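Local coordinates for protein fiber (Human adenovirus 35, PDB 2QLK) that forms, through its trimeric knob domain, the receptor-binding head of the viral fibre, which attaches the virus to CD46 on host cells, at residues V71-T76 with S193-L198; R85-S90 with S173-A178; N59-L64 with T200-F205; F158-S163 with W183-S188. All coordinates share one frame; numbering follows the deposited sequence.

Interaction 1 of 4, residues V71-T76 with S193-L198; sequences VNQMFT and SNIATL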
loop_
_atom_site.group_PDB
_atom_site.type_symbol
_atom_site.label_atom_id
_atom_site.label_comp_id
_atom_site.label_asym_id
_atom_site.label_seq_id
_atom_site.Cartn_x
_atom_site.Cartn_y
_atom_site.Cartn_z
ATOM N N VAL A 71 -26.363 -3.063 -10.294
ATOM C CA VAL A 71 -25.108 -2.826 -9.615
ATOM C C VAL A 71 -25.034 -1.335 -9.234
ATOM O O VAL A 71 -24.814 -0.983 -8.069
ATOM C CB VAL A 71 -23.916 -3.217 -10.523
ATOM C CG1 VAL A 71 -22.593 -2.772 -9.887
ATOM C CG2 VAL A 71 -23.920 -4.739 -10.744
ATOM N N ASN A 72 -25.283 -0.461 -10.204
ATOM C CA ASN A 72 -25.171 0.967 -9.948
ATOM C C ASN A 72 -26.270 1.597 -9.101
ATOM O O ASN A 72 -26.472 2.810 -9.116
ATOM C CB ASN A 72 -24.982 1.690 -11.282
ATOM C CG ASN A 72 -23.732 1.215 -12.002
ATOM O OD1 ASN A 72 -22.712 0.935 -11.363
ATOM N ND2 ASN A 72 -23.806 1.103 -13.318
ATOM N N GLN A 73 -26.938 0.759 -8.317
ATOM C CA GLN A 73 -27.998 1.203 -7.430
ATOM C C GLN A 73 -27.694 0.662 -6.025
ATOM O O GLN A 73 -28.352 1.021 -5.047
ATOM C CB GLN A 73 -29.347 0.683 -7.939
ATOM C CG GLN A 73 -30.566 1.261 -7.238
ATOM C CD GLN A 73 -31.824 1.168 -8.092
ATOM O OE1 GLN A 73 -32.135 0.114 -8.647
ATOM N NE2 GLN A 73 -32.556 2.276 -8.195
ATOM N N MET A 74 -26.680 -0.198 -5.932
ATOM C CA MET A 74 -26.321 -0.771 -4.634
ATOM C C MET A 74 -25.930 0.304 -3.613
ATOM O O MET A 74 -26.115 0.127 -2.399
ATOM C CB MET A 74 -25.180 -1.777 -4.788
ATOM C CG MET A 74 -25.591 -3.030 -5.543
ATOM S SD MET A 74 -24.257 -4.250 -5.650
ATOM C CE MET A 74 -24.154 -4.714 -3.860
ATOM N N PHE A 75 -25.393 1.418 -4.096
ATOM C CA PHE A 75 -24.986 2.473 -3.184
ATOM C C PHE A 75 -26.087 3.483 -2.830
ATOM O O PHE A 75 -25.787 4.604 -2.424
ATOM C CB PHE A 75 -23.705 3.162 -3.705
ATOM C CG PHE A 75 -22.447 2.294 -3.581
ATOM C CD1 PHE A 75 -22.494 1.053 -2.939
ATOM C CD2 PHE A 75 -21.216 2.730 -4.092
ATOM C CE1 PHE A 75 -21.324 0.251 -2.804
ATOM C CE2 PHE A 75 -20.040 1.937 -3.964
ATOM C CZ PHE A 75 -20.098 0.703 -3.323
ATOM N N THR A 76 -27.358 3.089 -3.005
ATOM C CA THR A 76 -28.481 3.941 -2.590
ATOM C C THR A 76 -28.870 3.470 -1.167
ATOM O O THR A 76 -29.714 4.070 -0.491
ATOM C CB THR A 76 -29.725 3.798 -3.506
ATOM O OG1 THR A 76 -30.110 2.420 -3.580
ATOM C CG2 THR A 76 -29.439 4.335 -4.905
ATOM N N SER A 193 -28.615 8.717 -3.909
ATOM C CA SER A 193 -30.072 8.725 -3.868
ATOM C C SER A 193 -30.610 8.010 -5.104
ATOM O O SER A 193 -31.761 7.581 -5.132
ATOM C CB SER A 193 -30.586 10.162 -3.836
ATOM O OG SER A 193 -30.065 10.898 -4.927
ATOM N N ASN A 194 -29.779 7.888 -6.133
ATOM C CA ASN A 194 -30.203 7.208 -7.348
ATOM C C ASN A 194 -29.037 6.631 -8.139
ATOM O O ASN A 194 -27.870 6.835 -7.796
ATOM C CB ASN A 194 -31.008 8.153 -8.239
ATOM C CG ASN A 194 -31.867 7.404 -9.248
ATOM O OD1 ASN A 194 -32.455 8.001 -10.150
ATOM N ND2 ASN A 194 -31.951 6.086 -9.090
ATOM N N ILE A 195 -29.372 5.910 -9.204
ATOM C CA ILE A 195 -28.382 5.282 -10.060
ATOM C C ILE A 195 -27.192 6.192 -10.307
ATOM O O ILE A 195 -27.354 7.380 -10.619
ATOM C CB ILE A 195 -28.988 4.892 -11.418
ATOM C CG1 ILE A 195 -30.270 4.090 -11.202
ATOM C CG2 ILE A 195 -27.997 4.072 -12.204
ATOM C CD1 ILE A 195 -30.088 2.853 -10.324
ATOM N N ALA A 196 -25.999 5.619 -10.160
ATOM C CA ALA A 196 -24.737 6.334 -10.355
ATOM C C ALA A 196 -23.712 5.241 -10.556
ATOM O O ALA A 196 -23.794 4.203 -9.901
ATOM C CB ALA A 196 -24.399 7.151 -9.115
ATOM N N THR A 197 -22.754 5.455 -11.452
ATOM C CA THR A 197 -21.754 4.430 -11.731
ATOM C C THR A 197 -21.006 4.043 -10.481
ATOM O O THR A 197 -20.322 4.872 -9.860
ATOM C CB THR A 197 -20.715 4.883 -12.771
ATOM O OG1 THR A 197 -21.380 5.404 -13.926
ATOM C CG2 THR A 197 -19.868 3.707 -13.200
ATOM N N LEU A 198 -21.136 2.778 -10.100
ATOM C CA LEU A 198 -20.443 2.326 -8.913
ATOM C C LEU A 198 -18.972 2.222 -9.298
ATOM O O LEU A 198 -18.667 1.722 -10.365
ATOM C CB LEU A 198 -20.993 0.973 -8.450
ATOM C CG LEU A 198 -20.241 0.289 -7.296
ATOM C CD1 LEU A 198 -21.170 -0.672 -6.572
ATOM C CD2 LEU A 198 -19.001 -0.464 -7.843
#
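Two loops of the fibre knob, 71-76 and 193-198, meet where the backbone N of Ala196 donates to Asn72 O at 3.0 Å and the CA of Ile195 leans on the same oxygen. This is loop-to-loop packing at one end of the knob's β-sandwich, and Asn72 grips the second loop twice. Its CG lies opposite the carbonyl carbon (chi1 -60°), which carries the amide over to Leu198, whose backbone N reaches OD1 at 2.7 Å. That bond is nearly straight at hydrogen (173°), yet the donor stands well above the plane of the amide. ND2 has a weak bond to Gly66 O, so both ends of this buried amide have partners. Toward solvent, the extended chain of Gln73 runs obliquely across Ile195, whose CD1 comes to 3.3 Å from Gln73 CD. Thr76 puts its methyl CG2 against the backbone of Asn194, while its hydroxyl turns back within its own loop to Gln73 O. On the inner side Leu198 meets Phe75 at about a right angle, and Tyr149 packs edge-to-face with the same ring. The Leu198 branch makes a CH-π contact, with CD1 3.8 Å from the centroid of the Phe75 ring.

Interaction 2 of 4, residues R85-S90 with S173-A178; sequences RLYFDS and SNVAYA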
loop_
_atom_site.group_PDB
_atom_site.type_symbol
_atom_site.label_atom_id
_atom_site.label_comp_id
_atom_site.label_asym_id
_atom_site.label_seq_id
_atom_site.Cartn_x
_atom_site.Cartn_y
_atom_site.Cartn_z
ATOM N N ARG A 85 -15.123 -13.899 -6.689
ATOM C CA ARG A 85 -14.246 -15.044 -6.468
ATOM C C ARG A 85 -13.518 -15.493 -7.728
ATOM O O ARG A 85 -14.132 -15.686 -8.786
ATOM C CB ARG A 85 -15.048 -16.221 -5.945
ATOM C CG ARG A 85 -15.864 -15.948 -4.694
ATOM C CD ARG A 85 -16.954 -17.011 -4.574
ATOM N NE ARG A 85 -17.763 -17.049 -5.795
ATOM C CZ ARG A 85 -18.432 -18.112 -6.237
ATOM N NH1 ARG A 85 -18.406 -19.260 -5.561
ATOM N NH2 ARG A 85 -19.120 -18.032 -7.372
ATOM N N LEU A 86 -12.205 -15.664 -7.614
ATOM C CA LEU A 86 -11.406 -16.136 -8.718
ATOM C C LEU A 86 -10.860 -17.507 -8.333
ATOM O O LEU A 86 -10.255 -17.656 -7.277
ATOM C CB LEU A 86 -10.239 -15.199 -9.003
ATOM C CG LEU A 86 -10.461 -13.704 -9.241
ATOM C CD1 LEU A 86 -9.408 -13.193 -10.231
ATOM C CD2 LEU A 86 -11.826 -13.452 -9.761
ATOM N N TYR A 87 -11.090 -18.511 -9.176
ATOM C CA TYR A 87 -10.565 -19.845 -8.887
ATOM C C TYR A 87 -9.616 -20.197 -10.029
ATOM O O TYR A 87 -9.932 -19.969 -11.204
ATOM C CB TYR A 87 -11.695 -20.866 -8.782
ATOM C CG TYR A 87 -12.685 -20.606 -7.661
ATOM C CD1 TYR A 87 -12.299 -20.684 -6.328
ATOM C CD2 TYR A 87 -14.016 -20.293 -7.938
ATOM C CE1 TYR A 87 -13.223 -20.459 -5.289
ATOM C CE2 TYR A 87 -14.952 -20.072 -6.913
ATOM C CZ TYR A 87 -14.546 -20.159 -5.594
ATOM O OH TYR A 87 -15.468 -19.968 -4.580
ATOM N N PHE A 88 -8.454 -20.742 -9.683
ATOM C CA PHE A 88 -7.439 -21.091 -10.674
ATOM C C PHE A 88 -7.051 -22.563 -10.631
ATOM O O PHE A 88 -7.141 -23.209 -9.588
ATOM C CB PHE A 88 -6.170 -20.285 -10.427
ATOM C CG PHE A 88 -6.367 -18.807 -10.495
ATOM C CD1 PHE A 88 -6.763 -18.096 -9.359
ATOM C CD2 PHE A 88 -6.165 -18.121 -11.699
ATOM C CE1 PHE A 88 -6.956 -16.711 -9.415
ATOM C CE2 PHE A 88 -6.352 -16.755 -11.771
ATOM C CZ PHE A 88 -6.749 -16.043 -10.622
ATOM N N ASP A 89 -6.598 -23.079 -11.770
ATOM C CA ASP A 89 -6.167 -24.461 -11.837
ATOM C C ASP A 89 -4.662 -24.507 -11.567
ATOM O O ASP A 89 -4.030 -23.469 -11.350
ATOM C CB ASP A 89 -6.501 -25.086 -13.203
ATOM C CG ASP A 89 -5.814 -24.393 -14.359
ATOM O OD1 ASP A 89 -4.573 -24.267 -14.338
ATOM O OD2 ASP A 89 -6.518 -23.983 -15.301
ATOM N N SER A 90 -4.112 -25.721 -11.575
ATOM C CA SER A 90 -2.703 -25.977 -11.304
ATOM C C SER A 90 -1.751 -25.178 -12.182
ATOM O O SER A 90 -0.667 -24.794 -11.745
ATOM C CB SER A 90 -2.423 -27.477 -11.461
ATOM O OG SER A 90 -1.075 -27.790 -11.160
ATOM N N SER A 173 -13.938 -28.782 -7.905
ATOM C CA SER A 173 -13.144 -29.285 -9.017
ATOM C C SER A 173 -11.662 -29.473 -8.711
ATOM O O SER A 173 -11.282 -29.982 -7.652
ATOM C CB SER A 173 -13.305 -28.357 -10.228
ATOM O OG SER A 173 -12.773 -27.070 -9.965
ATOM N N ASN A 174 -10.844 -29.068 -9.677
ATOM C CA ASN A 174 -9.398 -29.146 -9.578
ATOM C C ASN A 174 -8.879 -27.721 -9.333
ATOM O O ASN A 174 -7.928 -27.272 -9.976
ATOM C CB ASN A 174 -8.817 -29.722 -10.881
ATOM C CG ASN A 174 -7.639 -30.664 -10.644
ATOM O OD1 ASN A 174 -7.123 -31.281 -11.580
ATOM N ND2 ASN A 174 -7.209 -30.778 -9.392
ATOM N N VAL A 175 -9.537 -27.007 -8.416
ATOM C CA VAL A 175 -9.133 -25.648 -8.045
ATOM C C VAL A 175 -7.765 -25.739 -7.350
ATOM O O VAL A 175 -7.658 -26.294 -6.264
ATOM C CB VAL A 175 -10.134 -25.009 -7.041
ATOM C CG1 VAL A 175 -9.632 -23.643 -6.611
ATOM C CG2 VAL A 175 -11.514 -24.900 -7.654
ATOM N N ALA A 176 -6.723 -25.213 -7.977
ATOM C CA ALA A 176 -5.392 -25.245 -7.395
ATOM C C ALA A 176 -5.096 -23.977 -6.577
ATOM O O ALA A 176 -4.242 -24.002 -5.682
ATOM C CB ALA A 176 -4.360 -25.380 -8.493
ATOM N N TYR A 177 -5.787 -22.877 -6.900
ATOM C CA TYR A 177 -5.595 -21.588 -6.216
ATOM C C TYR A 177 -6.889 -20.789 -6.196
ATOM O O TYR A 177 -7.774 -21.026 -7.009
ATOM C CB TYR A 177 -4.539 -20.764 -6.940
ATOM C CG TYR A 177 -3.249 -21.494 -7.126
ATOM C CD1 TYR A 177 -2.345 -21.619 -6.078
ATOM C CD2 TYR A 177 -2.942 -22.104 -8.342
ATOM C CE1 TYR A 177 -1.164 -22.331 -6.230
ATOM C CE2 TYR A 177 -1.764 -22.821 -8.508
ATOM C CZ TYR A 177 -0.881 -22.928 -7.447
ATOM O OH TYR A 177 0.292 -23.624 -7.600
ATOM N N ALA A 178 -6.997 -19.845 -5.263
ATOM C CA ALA A 178 -8.182 -19.000 -5.167
ATOM C C ALA A 178 -7.826 -17.600 -4.643
ATOM O O ALA A 178 -6.957 -17.443 -3.787
ATOM C CB ALA A 178 -9.236 -19.646 -4.253
#
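Tyr87 lays the CD1 side of its ring against the methyl of Ala178, with Tyr87 CD1 and Ala178 CB 3.8 Å apart, and Val175 CG1 approaches the same ring carbon obliquely. Tyr87 and Ala178 form a non-hydrogen-bonded antiparallel pair, and one step on the pairing runs into a classic β-bulge, where strand 79-88 runs out and strand 177-186 begins. There Ala176 and Tyr177 both stand opposite Phe88. Phe88 N makes one straight bond to Tyr177 O (2.8 Å), but Phe88 O has to serve two donors: Ala176 N lies in its carbonyl plane and Tyr177 N, at 3.0 Å, sits above it. The bulge is the worked case of one acceptor absorbing an extra residue on the opposing strand.

On the other face of the sheet, Phe88 and Tyr177 touch through their CB atoms, 3.9 Å apart, and Met124 packs against both side chains. Residues of neighbouring segments also bond here: Ser99 OG to Tyr87 N and Asn167 OD1 to Ala178 N. Beyond the paired residues, Ala176 CB presses on the backbone at the Asp89-Ser90 link, next to the place where the chain leaves the sheet. The ring of Tyr177 turns its edge to the carbonyls of Asp89 and Ser90, and Tyr177 CD2 comes within 3.5 Å of Asp89 O.

Interaction 3 of 4, residues N59-L64 with T200-F205; sequences NGYVSL and TSPFFF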
loop_
_atom_site.group_PDB
_atom_site.type_symbol
_atom_site.label_atom_id
_atom_site.label_comp_id
_atom_site.label_asym_id
_atom_site.label_seq_id
_atom_site.Cartn_x
_atom_site.Cartn_y
_atom_site.Cartn_z
ATOM N N ASN A 59 2.725 -8.020 -6.869
ATOM C CA ASN A 59 2.262 -6.666 -6.587
ATOM C C ASN A 59 0.931 -6.518 -7.303
ATOM O O ASN A 59 0.859 -6.645 -8.523
ATOM C CB ASN A 59 3.249 -5.618 -7.102
ATOM C CG ASN A 59 4.330 -5.286 -6.090
ATOM O OD1 ASN A 59 4.508 -5.991 -5.089
ATOM N ND2 ASN A 59 5.068 -4.213 -6.347
ATOM N N GLY A 60 -0.127 -6.258 -6.552
ATOM C CA GLY A 60 -1.432 -6.144 -7.170
ATOM C C GLY A 60 -2.148 -4.815 -7.111
ATOM O O GLY A 60 -1.878 -3.963 -6.256
ATOM N N TYR A 61 -3.094 -4.667 -8.030
ATOM C CA TYR A 61 -3.907 -3.471 -8.146
ATOM C C TYR A 61 -5.312 -3.913 -8.525
ATOM O O TYR A 61 -5.523 -4.669 -9.493
ATOM C CB TYR A 61 -3.273 -2.568 -9.200
ATOM C CG TYR A 61 -4.025 -1.347 -9.626
ATOM C CD1 TYR A 61 -5.258 -1.461 -10.278
ATOM C CD2 TYR A 61 -3.474 -0.088 -9.474
ATOM C CE1 TYR A 61 -5.919 -0.343 -10.781
ATOM C CE2 TYR A 61 -4.133 1.055 -9.965
ATOM C CZ TYR A 61 -5.347 0.912 -10.619
ATOM O OH TYR A 61 -5.985 1.999 -11.147
ATOM N N VAL A 62 -6.300 -3.442 -7.779
ATOM C CA VAL A 62 -7.645 -3.842 -8.079
ATOM C C VAL A 62 -8.681 -2.731 -7.928
ATOM O O VAL A 62 -8.726 -2.027 -6.922
ATOM C CB VAL A 62 -8.036 -5.104 -7.223
ATOM C CG1 VAL A 62 -8.098 -4.762 -5.723
ATOM C CG2 VAL A 62 -9.386 -5.686 -7.712
ATOM N N SER A 63 -9.505 -2.563 -8.955
ATOM C CA SER A 63 -10.566 -1.564 -8.902
ATOM C C SER A 63 -11.728 -2.152 -9.663
ATOM O O SER A 63 -11.547 -2.982 -10.567
ATOM C CB SER A 63 -10.160 -0.206 -9.507
ATOM O OG SER A 63 -9.973 -0.309 -10.893
ATOM N N LEU A 64 -12.923 -1.726 -9.272
ATOM C CA LEU A 64 -14.145 -2.224 -9.849
ATOM C C LEU A 64 -15.048 -1.112 -10.351
ATOM O O LEU A 64 -15.130 -0.059 -9.740
ATOM C CB LEU A 64 -14.872 -3.045 -8.774
ATOM C CG LEU A 64 -16.168 -3.782 -9.095
ATOM C CD1 LEU A 64 -15.977 -4.692 -10.329
ATOM C CD2 LEU A 64 -16.547 -4.615 -7.892
ATOM N N THR A 200 -14.908 1.646 -7.320
ATOM C CA THR A 200 -14.161 1.465 -6.092
ATOM C C THR A 200 -12.770 2.017 -6.379
ATOM O O THR A 200 -12.133 1.611 -7.349
ATOM C CB THR A 200 -14.059 -0.039 -5.635
ATOM O OG1 THR A 200 -13.311 -0.829 -6.602
ATOM C CG2 THR A 200 -15.470 -0.630 -5.398
ATOM N N SER A 201 -12.308 2.964 -5.566
ATOM C CA SER A 201 -10.975 3.489 -5.801
ATOM C C SER A 201 -10.004 2.302 -5.683
ATOM O O SER A 201 -10.239 1.338 -4.945
ATOM C CB SER A 201 -10.610 4.606 -4.794
ATOM O OG SER A 201 -10.403 4.113 -3.470
ATOM N N PRO A 202 -8.887 2.368 -6.412
ATOM C CA PRO A 202 -7.847 1.337 -6.443
ATOM C C PRO A 202 -7.247 0.919 -5.094
ATOM O O PRO A 202 -6.818 1.755 -4.294
ATOM C CB PRO A 202 -6.775 1.942 -7.368
ATOM C CG PRO A 202 -7.498 2.988 -8.135
ATOM C CD PRO A 202 -8.477 3.563 -7.164
ATOM N N PHE A 203 -7.213 -0.393 -4.864
ATOM C CA PHE A 203 -6.627 -0.958 -3.651
ATOM C C PHE A 203 -5.344 -1.692 -4.060
ATOM O O PHE A 203 -5.362 -2.543 -4.971
ATOM C CB PHE A 203 -7.581 -1.946 -2.979
ATOM C CG PHE A 203 -7.028 -2.554 -1.714
ATOM C CD1 PHE A 203 -6.772 -1.762 -0.589
ATOM C CD2 PHE A 203 -6.680 -3.911 -1.666
ATOM C CE1 PHE A 203 -6.156 -2.317 0.570
ATOM C CE2 PHE A 203 -6.071 -4.468 -0.514
ATOM C CZ PHE A 203 -5.808 -3.672 0.591
ATOM N N PHE A 204 -4.249 -1.375 -3.364
ATOM C CA PHE A 204 -2.962 -1.972 -3.644
ATOM C C PHE A 204 -2.623 -3.033 -2.622
ATOM O O PHE A 204 -2.850 -2.860 -1.421
ATOM C CB PHE A 204 -1.880 -0.910 -3.628
ATOM C CG PHE A 204 -2.287 0.363 -4.256
ATOM C CD1 PHE A 204 -2.733 0.392 -5.551
ATOM C CD2 PHE A 204 -2.216 1.551 -3.543
ATOM C CE1 PHE A 204 -3.099 1.572 -6.138
ATOM C CE2 PHE A 204 -2.581 2.733 -4.127
ATOM C CZ PHE A 204 -3.023 2.747 -5.435
ATOM N N PHE A 205 -2.041 -4.129 -3.081
ATOM C CA PHE A 205 -1.697 -5.199 -2.141
ATOM C C PHE A 205 -0.556 -6.030 -2.689
ATOM O O PHE A 205 -0.140 -5.850 -3.838
ATOM C CB PHE A 205 -2.905 -6.120 -1.934
ATOM C CG PHE A 205 -3.429 -6.733 -3.221
ATOM C CD1 PHE A 205 -4.230 -5.993 -4.083
ATOM C CD2 PHE A 205 -3.112 -8.046 -3.566
ATOM C CE1 PHE A 205 -4.718 -6.528 -5.261
ATOM C CE2 PHE A 205 -3.592 -8.601 -4.743
ATOM C CZ PHE A 205 -4.405 -7.837 -5.601
HETATM O O HOH W 1 -10.648 -1.347 -5.180
#
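Strands 57-66 and 203-208 pair as antiparallel neighbours in one sheet of the knob's β-sandwich; 203-208 is the edge strand within this chain, and this part of the sheet lies against the other subunits. Gly60 with Phe205 and Val62 with Phe203 are hydrogen-bonded pairs, each closed by two backbone bonds; Gly60 N to Phe205 O is the shortest at 2.7 Å. Gly60 lets an aromatic ring lie flat on the strand: Phe205, with CG wedged between its backbone N and carbonyl carbon (chi1 57°), folds back so that Gly60 CA sits over one face, 3.9 Å from the ring centroid. Val62 CG1 meets the same ring at CE1, on the side turned to the other sheet.

The opposite side carries Tyr61, which runs alongside Pro202 and Phe204. Pro202 CB lies over the tyrosine face, while the Phe204 ring meets Tyr61 CD2 in an oblique pair, planes 45° apart. The phenol OH bonds to Tyr130 OH of the second subunit, and Phe204 packs on Phe205 of that subunit. Further along, Thr200 uses its side chain as an acceptor: OG1 takes Leu64 N at 2.8 Å. A water donates to Val62 O and Ser201 O and accepts from Thr200 OG1, 3.1 Å away.

Interaction 4 of 4, residues F158-S163 with W183-S188; sequences FPLNIS and WNLNAS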
loop_
_atom_site.group_PDB
_atom_site.type_symbol
_atom_site.label_atom_id
_atom_site.label_comp_id
_atom_site.label_asym_id
_atom_site.label_seq_id
_atom_site.Cartn_x
_atom_site.Cartn_y
_atom_site.Cartn_z
ATOM N N PHE A 158 -16.645 7.784 0.592
ATOM C CA PHE A 158 -17.166 6.844 1.561
ATOM C C PHE A 158 -16.143 5.717 1.641
ATOM O O PHE A 158 -15.771 5.143 0.619
ATOM C CB PHE A 158 -18.521 6.286 1.107
ATOM C CG PHE A 158 -19.691 7.173 1.439
ATOM C CD1 PHE A 158 -19.868 8.393 0.798
ATOM C CD2 PHE A 158 -20.642 6.761 2.382
ATOM C CE1 PHE A 158 -20.980 9.198 1.079
ATOM C CE2 PHE A 158 -21.769 7.562 2.672
ATOM C CZ PHE A 158 -21.936 8.781 2.016
ATOM N N PRO A 159 -15.665 5.392 2.853
ATOM C CA PRO A 159 -14.696 4.303 2.917
ATOM C C PRO A 159 -15.384 2.954 2.694
ATOM O O PRO A 159 -16.554 2.751 3.060
ATOM C CB PRO A 159 -14.105 4.438 4.332
ATOM C CG PRO A 159 -15.263 5.007 5.114
ATOM C CD PRO A 159 -15.810 6.046 4.166
ATOM N N LEU A 160 -14.650 2.055 2.065
ATOM C CA LEU A 160 -15.128 0.705 1.773
ATOM C C LEU A 160 -14.117 -0.224 2.398
ATOM O O LEU A 160 -12.903 -0.048 2.224
ATOM C CB LEU A 160 -15.191 0.445 0.259
ATOM C CG LEU A 160 -16.170 1.289 -0.588
ATOM C CD1 LEU A 160 -16.069 0.904 -2.096
ATOM C CD2 LEU A 160 -17.596 1.041 -0.082
ATOM N N ASN A 161 -14.605 -1.183 3.173
ATOM C CA ASN A 161 -13.700 -2.134 3.782
ATOM C C ASN A 161 -13.452 -3.119 2.683
ATOM O O ASN A 161 -14.388 -3.514 1.992
ATOM C CB ASN A 161 -14.370 -2.840 4.950
ATOM C CG ASN A 161 -14.870 -1.870 5.991
ATOM O OD1 ASN A 161 -14.082 -1.228 6.686
ATOM N ND2 ASN A 161 -16.188 -1.739 6.094
ATOM N N ILE A 162 -12.198 -3.495 2.477
ATOM C CA ILE A 162 -11.912 -4.481 1.458
ATOM C C ILE A 162 -11.103 -5.609 2.052
ATOM O O ILE A 162 -10.190 -5.387 2.836
ATOM C CB ILE A 162 -11.155 -3.905 0.222
ATOM C CG1 ILE A 162 -10.757 -5.077 -0.688
ATOM C CG2 ILE A 162 -9.892 -3.109 0.655
ATOM C CD1 ILE A 162 -10.500 -4.677 -2.084
ATOM N N SER A 163 -11.467 -6.826 1.680
ATOM C CA SER A 163 -10.797 -8.015 2.143
ATOM C C SER A 163 -10.441 -8.900 0.972
ATOM O O SER A 163 -11.227 -9.082 0.037
ATOM C CB SER A 163 -11.695 -8.816 3.081
ATOM O OG SER A 163 -11.769 -8.209 4.358
ATOM N N TRP A 183 -15.790 -6.233 -1.067
ATOM C CA TRP A 183 -15.914 -4.826 -0.671
ATOM C C TRP A 183 -17.181 -4.702 0.167
ATOM O O TRP A 183 -18.221 -5.256 -0.180
ATOM C CB TRP A 183 -16.080 -3.906 -1.872
ATOM C CG TRP A 183 -14.875 -3.795 -2.745
ATOM C CD1 TRP A 183 -13.935 -2.817 -2.715
ATOM C CD2 TRP A 183 -14.508 -4.681 -3.805
ATOM N NE1 TRP A 183 -12.990 -3.024 -3.709
ATOM C CE2 TRP A 183 -13.322 -4.162 -4.395
ATOM C CE3 TRP A 183 -15.068 -5.867 -4.322
ATOM C CZ2 TRP A 183 -12.685 -4.787 -5.479
ATOM C CZ3 TRP A 183 -14.437 -6.483 -5.402
ATOM C CH2 TRP A 183 -13.254 -5.940 -5.969
ATOM N N ASN A 184 -17.100 -3.943 1.244
ATOM C CA ASN A 184 -18.226 -3.776 2.123
ATOM C C ASN A 184 -18.444 -2.304 2.455
ATOM O O ASN A 184 -17.533 -1.594 2.899
ATOM C CB ASN A 184 -17.991 -4.558 3.408
ATOM C CG ASN A 184 -19.162 -4.459 4.365
ATOM O OD1 ASN A 184 -20.195 -5.120 4.180
ATOM N ND2 ASN A 184 -19.019 -3.622 5.386
ATOM N N LEU A 185 -19.663 -1.852 2.230
ATOM C CA LEU A 185 -20.036 -0.487 2.550
ATOM C C LEU A 185 -20.889 -0.547 3.829
ATOM O O LEU A 185 -21.887 -1.262 3.887
ATOM C CB LEU A 185 -20.874 0.133 1.432
ATOM C CG LEU A 185 -21.547 1.430 1.948
ATOM C CD1 LEU A 185 -20.505 2.571 2.116
ATOM C CD2 LEU A 185 -22.656 1.839 1.008
ATOM N N ASN A 186 -20.509 0.208 4.844
ATOM C CA ASN A 186 -21.284 0.221 6.073
ATOM C C ASN A 186 -21.323 1.654 6.564
ATOM O O ASN A 186 -20.504 2.046 7.380
ATOM C CB ASN A 186 -20.639 -0.706 7.111
ATOM C CG ASN A 186 -21.394 -0.729 8.422
ATOM O OD1 ASN A 186 -21.341 0.225 9.196
ATOM N ND2 ASN A 186 -22.111 -1.816 8.674
ATOM N N ALA A 187 -22.284 2.424 6.059
ATOM C CA ALA A 187 -22.421 3.837 6.400
ATOM C C ALA A 187 -23.691 4.202 7.164
ATOM O O ALA A 187 -24.643 3.438 7.198
ATOM C CB ALA A 187 -22.348 4.676 5.121
ATOM N N SER A 188 -23.692 5.389 7.764
ATOM C CA SER A 188 -24.832 5.889 8.524
ATOM C C SER A 188 -25.877 6.427 7.564
ATOM O O SER A 188 -27.065 6.472 7.884
ATOM C CB SER A 188 -24.392 7.017 9.441
ATOM O OG SER A 188 -23.247 6.639 10.166
HETATM O O HOH W 2 -17.653 1.233 4.690
#
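The CD1 methyl of Ile162 sits over a face of the Trp183 indole, as close as 3.4 Å between Ile162 CD1 and Trp183 NE1. The isoleucine has CG1 opposite its backbone N (chi1 173°) and continues extended, so CD1 arrives above the ring, toward the rim, rather than at its edge. Trp183 turns CG opposite its carbonyl carbon (chi1 -68°), which lays the indole beside Ile162. The two side chains run alongside each other from a non-hydrogen-bonded antiparallel pair. Leu160 CD1 approaches the same indole obliquely, and its other branch turns to Leu185, two residues along the partner strand and directly across from Leu160: Leu160 CD2 is 3.7 Å from Leu185 CB. The two branches of Leu160 thus span Trp183 and Leu185 on the buried side, where Val62 and Leu64 of the facing sheet also cover Trp183.

On the outward side Asn161 and Asn184 point the same way. Their backbones form a hydrogen-bonded pair, Asn161 N to Asn184 O at 3.0 Å and Asn184 N to Asn161 O at 2.8 Å. At the open end of the hairpin, away from its turn, the strands diverge, and a water links them, donating to Pro159 O and accepting from Asn186 N. Phe158 presents its ring edge to the methyl of Ala187, with Phe158 CE2 and Ala187 CB 3.8 Å apart. Apolar residues inward and amides outward on adjacent antiparallel strands are characteristic of a β-sandwich sheet, here that of the adenovirus knob.

Interactions 3 and 4 belong to the two facing sheets of the sandwich and touch in its core, centres about 14 Å apart: Phe203 CD1 lies 3.6 Å from Ile162 CG2, and Leu64 CD2 3.8 Å from Trp183 CZ3. Interaction 1 joins this core from the loop end, where Phe75 CZ is 4.1 Å from Leu160 CD2. Interaction 2 shares strand 177-186 with interaction 4 but lies toward its other end, with centres about 27 Å apart and no touch. It sits on the opposite side of the chain's centre from interaction 1, about 31 Å away between centres. Among the four, interaction 3 alone reaches other subunits, and a glycerol, probably from the crystallisation liquor, is bound beside its Phe204.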